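Local coordinates for protein alpha-L-arabinofuranosidase B (Aspergillus kawachii, PDB 6SXT) that hydrolyses terminal non-reducing alpha-L-arabinofuranosides in arabinoxylan, arabinan and arabinogalactan, and carries a separate arabinose-binding domain, at residues Gly31-Leu36 and Tyr76-Asn81; Phe162-Ala167 and Glu180-Gly185; Thr345-His350 and Gln358-Asp363. One frame throughout, in Å; residues are numbered along the deposited sequence.

Contact 1: residues Gly31-Leu36 and Tyr76-Asn81; sequences GALYQL and YDQSGN. With EDO (1,2-ethanediol), chain B.
The ring of Tyr-76 lies along the backbone of residues Ala-32 to Gln-35. Its CG stands anti to its own carbonyl carbon (chi1 -68°), which lays the ring beside that backbone. Atoms CD2 and CE2 of Tyr-76 do the touching. Tyr-76 CD2 meets the methyl group CB of Ala-32 at 3.6 Å. Further out, Tyr-76 CE2 lies 3.5 Å from Tyr-34 C, the carbonyl carbon. The hydroxyl end reaches the next residue, with Tyr-76 OH 3.5 Å from Gln-35 CB. The Gln-35 chain crosses the end of the tyrosine at a slant, and its amide plane stands 81° from the ring. Gln-35 OE1 is held beyond this contact: it is bonded to Thr-73 OG1 and accepts from O1 of a bound ethanediol, probably from the crystallisation liquor, at 2.9 Å. His-84 adds an edge-to-face ring contact to Tyr-76.

One backbone bond joins the segments, from Tyr-76 N to Leu-33 O at 3.0 Å.

Leu-33 starts away from the other segment, but Leu-33 CD2 bends back to within 3.3 Å of Gln-78 NE2. The glutamine amide is gripped at both ends, with OE1 accepting from Leu-25 N and NE2 donating to Arg-23 O. This should fix its rotation against the leucine methyl.

Residues Asp-77 to Gly-80 form a type I turn. Asp-77 OD1 accepts from Ser-79 N at 2.9 Å, an Asx turn, and from Ser-79 OG at 2.8 Å. The hydroxyl comes close to the carboxylate plane on the syn side, and the amide from well above it.

Leu-33 and Tyr-34 both face Ile-47. This is a classic beta bulge, at the start of an inner strand of a four-stranded antiparallel sheet in the catalytic domain.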
loop_
_atom_site.group_PDB
_atom_site.type_symbol
_atom_site.label_atom_id
_atom_site.label_comp_id
_atom_site.label_asym_id
_atom_site.label_seq_id
_atom_site.Cartn_x
_atom_site.Cartn_y
_atom_site.Cartn_z
ATOM N N GLY A 31 7.576 15.410 16.497
ATOM C CA GLY A 31 6.349 15.945 15.941
ATOM C C GLY A 31 5.495 14.885 15.273
ATOM O O GLY A 31 5.772 13.710 15.388
ATOM N N ALA A 32 4.451 15.346 14.597
ATOM C CA ALA A 32 3.504 14.447 13.943
ATOM C C ALA A 32 4.179 13.738 12.767
ATOM O O ALA A 32 4.822 14.357 11.920
ATOM C CB ALA A 32 2.298 15.172 13.457
ATOM N N LEU A 33 3.954 12.443 12.710
ATOM C CA LEU A 33 4.420 11.600 11.593
ATOM C C LEU A 33 3.389 11.573 10.482
ATOM O O LEU A 33 3.772 11.618 9.283
ATOM C CB LEU A 33 4.638 10.179 12.098
ATOM C CG LEU A 33 5.738 9.976 13.125
ATOM C CD1 LEU A 33 5.648 8.593 13.742
ATOM C CD2 LEU A 33 7.072 10.207 12.513
ATOM N N TYR A 34 2.112 11.494 10.840
ATOM C CA TYR A 34 1.017 11.401 9.855
ATOM C C TYR A 34 -0.302 11.836 10.482
ATOM O O TYR A 34 -0.400 11.926 11.713
ATOM C CB TYR A 34 0.937 9.991 9.241
ATOM C CG TYR A 34 0.606 8.863 10.164
ATOM C CD1 TYR A 34 1.574 8.260 10.929
ATOM C CD2 TYR A 34 -0.684 8.332 10.233
ATOM C CE1 TYR A 34 1.300 7.155 11.714
ATOM C CE2 TYR A 34 -0.996 7.232 11.055
ATOM C CZ TYR A 34 0.026 6.605 11.750
ATOM O OH TYR A 34 -0.224 5.541 12.569
ATOM N N GLN A 35 -1.252 12.103 9.601
ATOM C CA GLN A 35 -2.635 12.432 9.967
ATOM C C GLN A 35 -3.574 11.301 9.544
ATOM O O GLN A 35 -3.403 10.747 8.454
ATOM C CB GLN A 35 -2.986 13.765 9.365
ATOM C CG GLN A 35 -4.357 14.261 9.836
ATOM C CD GLN A 35 -4.812 15.473 9.069
ATOM O OE1 GLN A 35 -5.179 15.376 7.922
ATOM N NE2 GLN A 35 -4.799 16.629 9.737
ATOM N N LEU A 36 -4.526 11.045 10.413
ATOM C CA LEU A 36 -5.633 10.106 10.188
ATOM C C LEU A 36 -6.928 10.872 9.994
ATOM O O LEU A 36 -7.107 11.899 10.679
ATOM C CB LEU A 36 -5.801 9.219 11.401
ATOM C CG LEU A 36 -4.690 8.227 11.675
ATOM C CD1 LEU A 36 -4.777 7.725 13.110
ATOM C CD2 LEU A 36 -4.749 7.073 10.676
ATOM N N TYR A 76 3.556 13.487 6.965
ATOM C CA TYR A 76 4.262 14.766 7.185
ATOM C C TYR A 76 5.737 14.650 6.823
ATOM O O TYR A 76 6.364 13.572 6.942
ATOM C CB TYR A 76 4.089 15.220 8.645
ATOM C CG TYR A 76 2.683 15.628 9.002
ATOM C CD1 TYR A 76 2.109 16.754 8.440
ATOM C CD2 TYR A 76 1.909 14.870 9.868
ATOM C CE1 TYR A 76 0.814 17.116 8.774
ATOM C CE2 TYR A 76 0.595 15.216 10.175
ATOM C CZ TYR A 76 0.055 16.360 9.635
ATOM O OH TYR A 76 -1.236 16.756 9.961
ATOM N N ASP A 77 6.306 15.741 6.342
ATOM C CA ASP A 77 7.754 15.871 6.116
ATOM C C ASP A 77 8.407 16.184 7.454
ATOM O O ASP A 77 8.182 17.291 7.999
ATOM C CB ASP A 77 7.975 16.960 5.076
ATOM C CG ASP A 77 9.428 17.349 4.957
ATOM O OD1 ASP A 77 10.311 16.541 5.351
ATOM O OD2 ASP A 77 9.655 18.460 4.467
ATOM N N GLN A 78 9.243 15.296 7.972
ATOM C CA GLN A 78 9.905 15.473 9.277
ATOM C C GLN A 78 11.063 16.482 9.188
ATOM O O GLN A 78 11.598 16.864 10.240
ATOM C CB GLN A 78 10.418 14.140 9.819
ATOM C CG GLN A 78 9.335 13.111 9.922
ATOM C CD GLN A 78 9.873 11.784 10.385
ATOM O OE1 GLN A 78 10.936 11.745 10.998
ATOM N NE2 GLN A 78 9.164 10.678 10.027
ATOM N N SER A 79 11.489 16.881 7.991
ATOM C CA SER A 79 12.748 17.657 7.782
ATOM C C SER A 79 12.523 19.126 8.121
ATOM O O SER A 79 13.548 19.834 8.256
ATOM C CB SER A 79 13.251 17.508 6.373
ATOM O OG SER A 79 12.473 18.279 5.482
ATOM N N GLY A 80 11.274 19.566 8.182
ATOM C CA GLY A 80 11.012 20.997 8.404
ATOM C C GLY A 80 10.894 21.776 7.121
ATOM O O GLY A 80 10.614 22.969 7.212
ATOM N N ASN A 81 11.028 21.158 5.955
ATOM C CA ASN A 81 10.876 21.859 4.668
ATOM C C ASN A 81 9.404 22.042 4.269
ATOM O O ASN A 81 9.170 22.671 3.259
ATOM C CB ASN A 81 11.671 21.195 3.557
ATOM C CG ASN A 81 13.174 21.369 3.698
ATOM O OD1 ASN A 81 13.925 20.458 4.088
ATOM N ND2 ASN A 81 13.598 22.605 3.646
HETATM C C1 EDO B . -7.546 16.471 4.876
HETATM O O1 EDO B . -6.352 16.738 5.661
HETATM C C2 EDO B . -8.872 16.582 5.556
#

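Contact 2: residues Phe162-Ala167 and Glu180-Gly185; sequences FDYGNA and EAIYLG
Asp-163 and Tyr-183 meet through different chi1 settings. The carboxylate of Asp-163 sits beside its backbone N (chi1 -68°), while the Tyr-183 ring swings beside its carbonyl carbon (chi1 168°). Asp-163 OD1 therefore reaches the ring edge in the ring plane, 3.5 Å from Tyr-183 CD1. The two planes are nearly perpendicular, 85° apart. OD1 is buried and has no hydrogen-bond partner in the model. Asp-163 OD2 comes close to OD2 of the substrate-binding Asp-203, and Asp-163 also touches the bound inhibitor.

Tyr-164 and Ile-182 project from the other face of the sheet. Ile-182 CD1 comes to the ring edge of Tyr-164, 4.4 Å from Tyr-164 CD2. Tyr-164 OH is bonded to His-19 ND1.

The backbones run antiparallel, and the cross-strand bonds include Tyr-164 N to Ile-182 O at 2.9 Å. At Gly-165 the chain turns a corner. Residues 163-164 edge the sheet that holds strand 180-185, whereas 166-167 edge another sheet, next to strand 273-276. This is how one piece of chain links two sheets in the concanavalin-clan catalytic domain, right at the active-site pocket.

Packing at the corner is close. Gly-165 CA lies 3.8 Å from Ala-181 CB, and a side chain at Gly-165 would run into Ala-181 CA and Glu-180 O. Past it, Asn-166 N donates to Glu-180 O at 2.9 Å, and Glu-180 N donates back to Asn-166 O at 2.9 Å. Asn-166 ND2 donates to Ala-139 O and Glu-145 OE1, and Asn-166 OD1 accepts from Gly-272 N. The carboxylate of Glu-180 forms a salt bridge with Arg-259.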
loop_
_atom_site.group_PDB
_atom_site.type_symbol
_atom_site.label_atom_id
_atom_site.label_comp_id
_atom_site.label_asym_id
_atom_site.label_seq_id
_atom_site.Cartn_x
_atom_site.Cartn_y
_atom_site.Cartn_z
ATOM N N PHE A 162 4.458 2.330 -9.424
ATOM C CA PHE A 162 4.584 2.472 -7.947
ATOM C C PHE A 162 5.904 3.188 -7.684
ATOM O O PHE A 162 6.969 2.538 -7.595
ATOM C CB PHE A 162 4.522 1.116 -7.236
ATOM C CG PHE A 162 4.535 1.313 -5.747
ATOM C CD1 PHE A 162 3.410 1.810 -5.137
ATOM C CD2 PHE A 162 5.687 1.123 -4.989
ATOM C CE1 PHE A 162 3.373 2.072 -3.780
ATOM C CE2 PHE A 162 5.666 1.408 -3.624
ATOM C CZ PHE A 162 4.516 1.869 -3.038
ATOM N N ASP A 163 5.852 4.501 -7.607
ATOM C CA ASP A 163 7.035 5.365 -7.520
ATOM C C ASP A 163 7.129 6.087 -6.171
ATOM O O ASP A 163 6.123 6.376 -5.537
ATOM C CB ASP A 163 7.135 6.428 -8.598
ATOM C CG ASP A 163 7.370 5.948 -10.001
ATOM O OD1 ASP A 163 7.490 4.738 -10.229
ATOM O OD2 ASP A 163 7.372 6.871 -10.916
ATOM N N TYR A 164 8.346 6.441 -5.803
ATOM C CA TYR A 164 8.600 7.407 -4.720
ATOM C C TYR A 164 9.767 8.262 -5.165
ATOM O O TYR A 164 10.871 7.734 -5.440
ATOM C CB TYR A 164 8.939 6.733 -3.387
ATOM C CG TYR A 164 9.314 7.699 -2.298
ATOM C CD1 TYR A 164 8.386 8.603 -1.807
ATOM C CD2 TYR A 164 10.602 7.782 -1.776
ATOM C CE1 TYR A 164 8.698 9.512 -0.811
ATOM C CE2 TYR A 164 10.935 8.665 -0.764
ATOM C CZ TYR A 164 9.983 9.548 -0.267
ATOM O OH TYR A 164 10.349 10.433 0.713
ATOM N N GLY A 165 9.549 9.579 -5.254
ATOM C CA GLY A 165 10.641 10.507 -5.534
ATOM C C GLY A 165 10.245 11.709 -6.359
ATOM O O GLY A 165 9.139 12.220 -6.231
ATOM N N ASN A 166 11.178 12.181 -7.182
ATOM C CA ASN A 166 11.149 13.524 -7.798
ATOM C C ASN A 166 10.307 13.474 -9.075
ATOM O O ASN A 166 10.521 12.564 -9.915
ATOM C CB ASN A 166 12.580 13.952 -8.109
ATOM C CG ASN A 166 12.792 15.445 -8.263
ATOM O OD1 ASN A 166 12.021 16.088 -8.992
ATOM N ND2 ASN A 166 13.771 16.000 -7.572
ATOM N N ALA A 167 9.371 14.409 -9.220
ATOM C CA ALA A 167 8.461 14.396 -10.362
ATOM C C ALA A 167 8.062 15.802 -10.809
ATOM O O ALA A 167 8.593 16.766 -10.307
ATOM C CB ALA A 167 7.291 13.525 -10.086
ATOM N N GLU A 180 12.827 11.683 -11.471
ATOM C CA GLU A 180 13.831 10.730 -10.963
ATOM C C GLU A 180 13.267 10.129 -9.670
ATOM O O GLU A 180 13.298 10.822 -8.605
ATOM C CB GLU A 180 15.116 11.457 -10.680
ATOM C CG GLU A 180 16.261 10.530 -10.278
ATOM C CD GLU A 180 17.574 11.270 -10.189
ATOM O OE1 GLU A 180 17.753 12.113 -9.299
ATOM O OE2 GLU A 180 18.444 10.986 -11.083
ATOM N N ALA A 181 12.723 8.939 -9.798
ATOM C CA ALA A 181 12.015 8.301 -8.678
ATOM C C ALA A 181 12.292 6.804 -8.663
ATOM O O ALA A 181 12.507 6.151 -9.684
ATOM C CB ALA A 181 10.546 8.598 -8.804
ATOM N N ILE A 182 12.323 6.271 -7.445
ATOM C CA ILE A 182 12.270 4.816 -7.199
ATOM C C ILE A 182 11.009 4.238 -7.802
ATOM O O ILE A 182 9.926 4.763 -7.533
ATOM C CB ILE A 182 12.355 4.523 -5.700
ATOM C CG1 ILE A 182 13.655 5.018 -5.097
ATOM C CG2 ILE A 182 12.123 3.037 -5.455
ATOM C CD1 ILE A 182 13.596 5.104 -3.567
ATOM N N TYR A 183 11.146 3.128 -8.489
ATOM C CA TYR A 183 10.024 2.298 -8.927
ATOM C C TYR A 183 10.211 0.882 -8.356
ATOM O O TYR A 183 11.334 0.366 -8.362
ATOM C CB TYR A 183 9.986 2.214 -10.468
ATOM C CG TYR A 183 9.044 1.147 -10.956
ATOM C CD1 TYR A 183 7.700 1.422 -11.173
ATOM C CD2 TYR A 183 9.460 -0.153 -11.198
ATOM C CE1 TYR A 183 6.799 0.442 -11.539
ATOM C CE2 TYR A 183 8.572 -1.141 -11.572
ATOM C CZ TYR A 183 7.238 -0.858 -11.758
ATOM O OH TYR A 183 6.329 -1.842 -12.069
ATOM N N LEU A 184 9.135 0.263 -7.921
ATOM C CA LEU A 184 9.144 -1.173 -7.544
ATOM C C LEU A 184 7.932 -1.860 -8.142
ATOM O O LEU A 184 6.810 -1.470 -7.846
ATOM C CB LEU A 184 9.179 -1.372 -6.028
ATOM C CG LEU A 184 9.209 -2.830 -5.590
ATOM C CD1 LEU A 184 10.435 -3.579 -6.059
ATOM C CD2 LEU A 184 9.097 -2.913 -4.076
ATOM N N GLY A 185 8.176 -2.914 -8.939
ATOM C CA GLY A 185 7.094 -3.673 -9.550
ATOM C C GLY A 185 7.645 -4.535 -10.681
ATOM O O GLY A 185 8.840 -4.609 -10.854
#

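Contact 3: residues Thr345-His350 and Gln358-Asp363; sequences TRYIAH and QVVDDD. With SO4 (sulfate ion), chain R.
Arg-346 lays one face of its guanidinium over the backbone of Gln-358 and Val-359. Val-359 N lies over the centre of the group, 4.3 Å above its plane. A bend in the arginine chain (chi3 76°) folds the group across the neighbouring strand. Its edge is then turned to a sulfate ion, probably from the crystallisation liquor, that lies near the guanidinium plane. Arg-346 NH1 reaches sulfate O3 at 3.0 Å, almost straight (172°), and Arg-346 NH2 reaches sulfate O2 at 3.1 Å. NH1 also donates to Thr-357 O, so the group is held by protein as well as by the anion.

Thr-345 and Val-359 lie side by side and point the same way, with OG1 of Thr-345 3.7 Å from CG2 of Val-359.

Tyr-347 and Val-360 meet at an angle. Tyr-347 CD1 is 4.0 Å from Val-360 CB, and Tyr-347 CE1 is 3.5 Å from Val-360 O. A water lies in the ring plane at the edge of Tyr-347. It donates to Thr-345 O and to Val-360 O, bridging the segments where the strands part. The tyrosine hydroxyl is bonded to Glu-478, and Phe-481 meets the ring edge-to-face.

Two backbone bonds join Tyr-347 and Gln-358 as a hydrogen-bonded antiparallel pair. Tyr-347 N donates to Gln-358 O at 2.8 Å, and Gln-358 N donates to Tyr-347 O at 3.0 Å. Arg-346 and Val-359 form the adjacent non-hydrogen-bonded pair.

Together these residues make the open end of the beta hairpin 346-351/354-359, part of the beta-trefoil arabinose-binding domain.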
loop_
_atom_site.group_PDB
_atom_site.type_symbol
_atom_site.label_atom_id
_atom_site.label_comp_id
_atom_site.label_asym_id
_atom_site.label_seq_id
_atom_site.Cartn_x
_atom_site.Cartn_y
_atom_site.Cartn_z
ATOM N N THR A 345 -32.188 -12.066 9.794
ATOM C CA THR A 345 -32.454 -13.492 9.463
ATOM C C THR A 345 -31.793 -13.831 8.125
ATOM O O THR A 345 -31.911 -14.976 7.670
ATOM C CB THR A 345 -33.968 -13.807 9.414
ATOM O OG1 THR A 345 -34.537 -13.076 8.341
ATOM C CG2 THR A 345 -34.645 -13.419 10.705
ATOM N N ARG A 346 -31.031 -12.905 7.539
ATOM C CA ARG A 346 -30.362 -13.137 6.237
ATOM C C ARG A 346 -28.928 -13.588 6.456
ATOM O O ARG A 346 -28.266 -13.214 7.464
ATOM C CB ARG A 346 -30.379 -11.924 5.320
ATOM C CG ARG A 346 -31.760 -11.307 5.146
ATOM C CD ARG A 346 -31.810 -10.169 4.190
ATOM N NE ARG A 346 -31.751 -10.554 2.797
ATOM C CZ ARG A 346 -32.834 -10.814 2.050
ATOM N NH1 ARG A 346 -32.707 -11.166 0.795
ATOM N NH2 ARG A 346 -34.033 -10.704 2.582
ATOM N N TYR A 347 -28.430 -14.354 5.517
ATOM C CA TYR A 347 -27.072 -14.929 5.487
ATOM C C TYR A 347 -26.434 -14.648 4.135
ATOM O O TYR A 347 -27.130 -14.473 3.115
ATOM C CB TYR A 347 -27.093 -16.439 5.711
ATOM C CG TYR A 347 -27.440 -16.830 7.112
ATOM C CD1 TYR A 347 -28.774 -16.830 7.511
ATOM C CD2 TYR A 347 -26.488 -17.244 8.025
ATOM C CE1 TYR A 347 -29.147 -17.177 8.784
ATOM C CE2 TYR A 347 -26.841 -17.595 9.319
ATOM C CZ TYR A 347 -28.192 -17.628 9.671
ATOM O OH TYR A 347 -28.540 -17.951 10.960
ATOM N N ILE A 348 -25.085 -14.591 4.111
ATOM C CA ILE A 348 -24.347 -14.440 2.850
ATOM C C ILE A 348 -24.518 -15.745 2.069
ATOM O O ILE A 348 -24.133 -16.829 2.554
ATOM C CB ILE A 348 -22.845 -14.127 3.075
ATOM C CG1 ILE A 348 -22.714 -12.850 3.916
ATOM C CG2 ILE A 348 -22.143 -14.043 1.730
ATOM C CD1 ILE A 348 -21.285 -12.356 4.075
ATOM N N ALA A 349 -25.050 -15.582 0.887
ATOM C CA ALA A 349 -25.298 -16.737 0.009
ATOM C C ALA A 349 -24.895 -16.359 -1.401
ATOM O O ALA A 349 -24.197 -15.327 -1.641
ATOM C CB ALA A 349 -26.763 -17.119 0.108
ATOM N N HIS A 350 -25.290 -17.141 -2.406
ATOM C CA HIS A 350 -25.016 -16.726 -3.774
ATOM C C HIS A 350 -26.098 -17.350 -4.675
ATOM O O HIS A 350 -26.662 -18.399 -4.281
ATOM C CB HIS A 350 -23.598 -17.091 -4.220
ATOM C CG HIS A 350 -23.405 -18.558 -4.394
ATOM N ND1 HIS A 350 -23.512 -19.132 -5.660
ATOM C CD2 HIS A 350 -23.111 -19.540 -3.516
ATOM C CE1 HIS A 350 -23.295 -20.433 -5.519
ATOM N NE2 HIS A 350 -23.066 -20.722 -4.221
ATOM N N GLN A 358 -29.683 -13.690 1.692
ATOM C CA GLN A 358 -30.999 -14.357 1.647
ATOM C C GLN A 358 -31.346 -14.836 3.042
ATOM O O GLN A 358 -30.489 -15.256 3.842
ATOM C CB GLN A 358 -30.905 -15.508 0.642
ATOM C CG GLN A 358 -30.655 -15.051 -0.772
ATOM C CD GLN A 358 -30.714 -16.198 -1.765
ATOM O OE1 GLN A 358 -31.751 -16.865 -1.892
ATOM N NE2 GLN A 358 -29.631 -16.437 -2.485
ATOM N N VAL A 359 -32.648 -14.886 3.318
ATOM C CA VAL A 359 -33.188 -15.560 4.502
ATOM C C VAL A 359 -32.871 -17.037 4.320
ATOM O O VAL A 359 -33.210 -17.623 3.267
ATOM C CB VAL A 359 -34.709 -15.328 4.669
ATOM C CG1 VAL A 359 -35.250 -16.134 5.836
ATOM C CG2 VAL A 359 -35.060 -13.851 4.787
ATOM N N VAL A 360 -32.240 -17.606 5.310
ATOM C CA VAL A 360 -31.909 -19.036 5.341
ATOM C C VAL A 360 -32.300 -19.550 6.719
ATOM O O VAL A 360 -31.919 -18.949 7.744
ATOM C CB VAL A 360 -30.457 -19.371 4.982
ATOM C CG1 VAL A 360 -30.276 -20.874 4.839
ATOM C CG2 VAL A 360 -30.007 -18.649 3.720
ATOM N N ASP A 361 -33.073 -20.623 6.765
ATOM C CA ASP A 361 -33.366 -21.280 8.051
ATOM C C ASP A 361 -33.471 -22.785 7.834
ATOM O O ASP A 361 -33.147 -23.279 6.735
ATOM C CB ASP A 361 -34.611 -20.663 8.682
ATOM C CG ASP A 361 -35.864 -20.790 7.843
ATOM O OD1 ASP A 361 -35.986 -21.786 7.092
ATOM O OD2 ASP A 361 -36.680 -19.877 7.889
ATOM N N ASP A 362 -33.809 -23.510 8.887
ATOM C CA ASP A 362 -33.808 -24.990 8.825
ATOM C C ASP A 362 -34.784 -25.482 7.735
ATOM O O ASP A 362 -34.560 -26.592 7.243
ATOM C CB ASP A 362 -34.121 -25.595 10.196
ATOM C CG ASP A 362 -33.905 -27.103 10.243
ATOM O OD1 ASP A 362 -32.762 -27.554 9.977
ATOM O OD2 ASP A 362 -34.893 -27.822 10.507
ATOM N N ASP A 363 -35.798 -24.703 7.342
ATOM C CA ASP A 363 -36.781 -25.128 6.310
ATOM C C ASP A 363 -36.300 -24.778 4.904
ATOM O O ASP A 363 -36.997 -25.074 3.923
ATOM C CB ASP A 363 -38.159 -24.509 6.534
ATOM C CG ASP A 363 -38.809 -24.925 7.848
ATOM O OD1 ASP A 363 -38.577 -26.062 8.280
ATOM O OD2 ASP A 363 -39.475 -24.064 8.468
HETATM S S SO4 R . -36.254 -11.251 -0.274
HETATM O O1 SO4 R . -37.424 -11.589 -1.049
HETATM O O2 SO4 R . -36.275 -11.996 0.967
HETATM O O3 SO4 R . -35.057 -11.579 -1.060
HETATM O O4 SO4 R . -36.282 -9.836 0.022
HETATM O O HOH W 1 -32.934 -17.050 9.187
#

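From the N terminus the three contacts follow in series, and none nests in or crosses another. Contact 1 closes a loop of 39 intervening residues that includes strand 44-47, helix 58-64 and strand 70-75. It ties the start of strand 34-38 to the loop leading out of strand 70-75. Contact 2 closes a loop of 12 residues without helix or strand, deeper in the same catalytic domain. Their centres are about 20 Å apart, and they do not touch. Contact 3 closes the hairpin 346-351/354-359, in the arabinose-binding domain. It lies across the chain's centre from both, its centre about 49 Å from that of contact 1 and about 48 Å from that of contact 2.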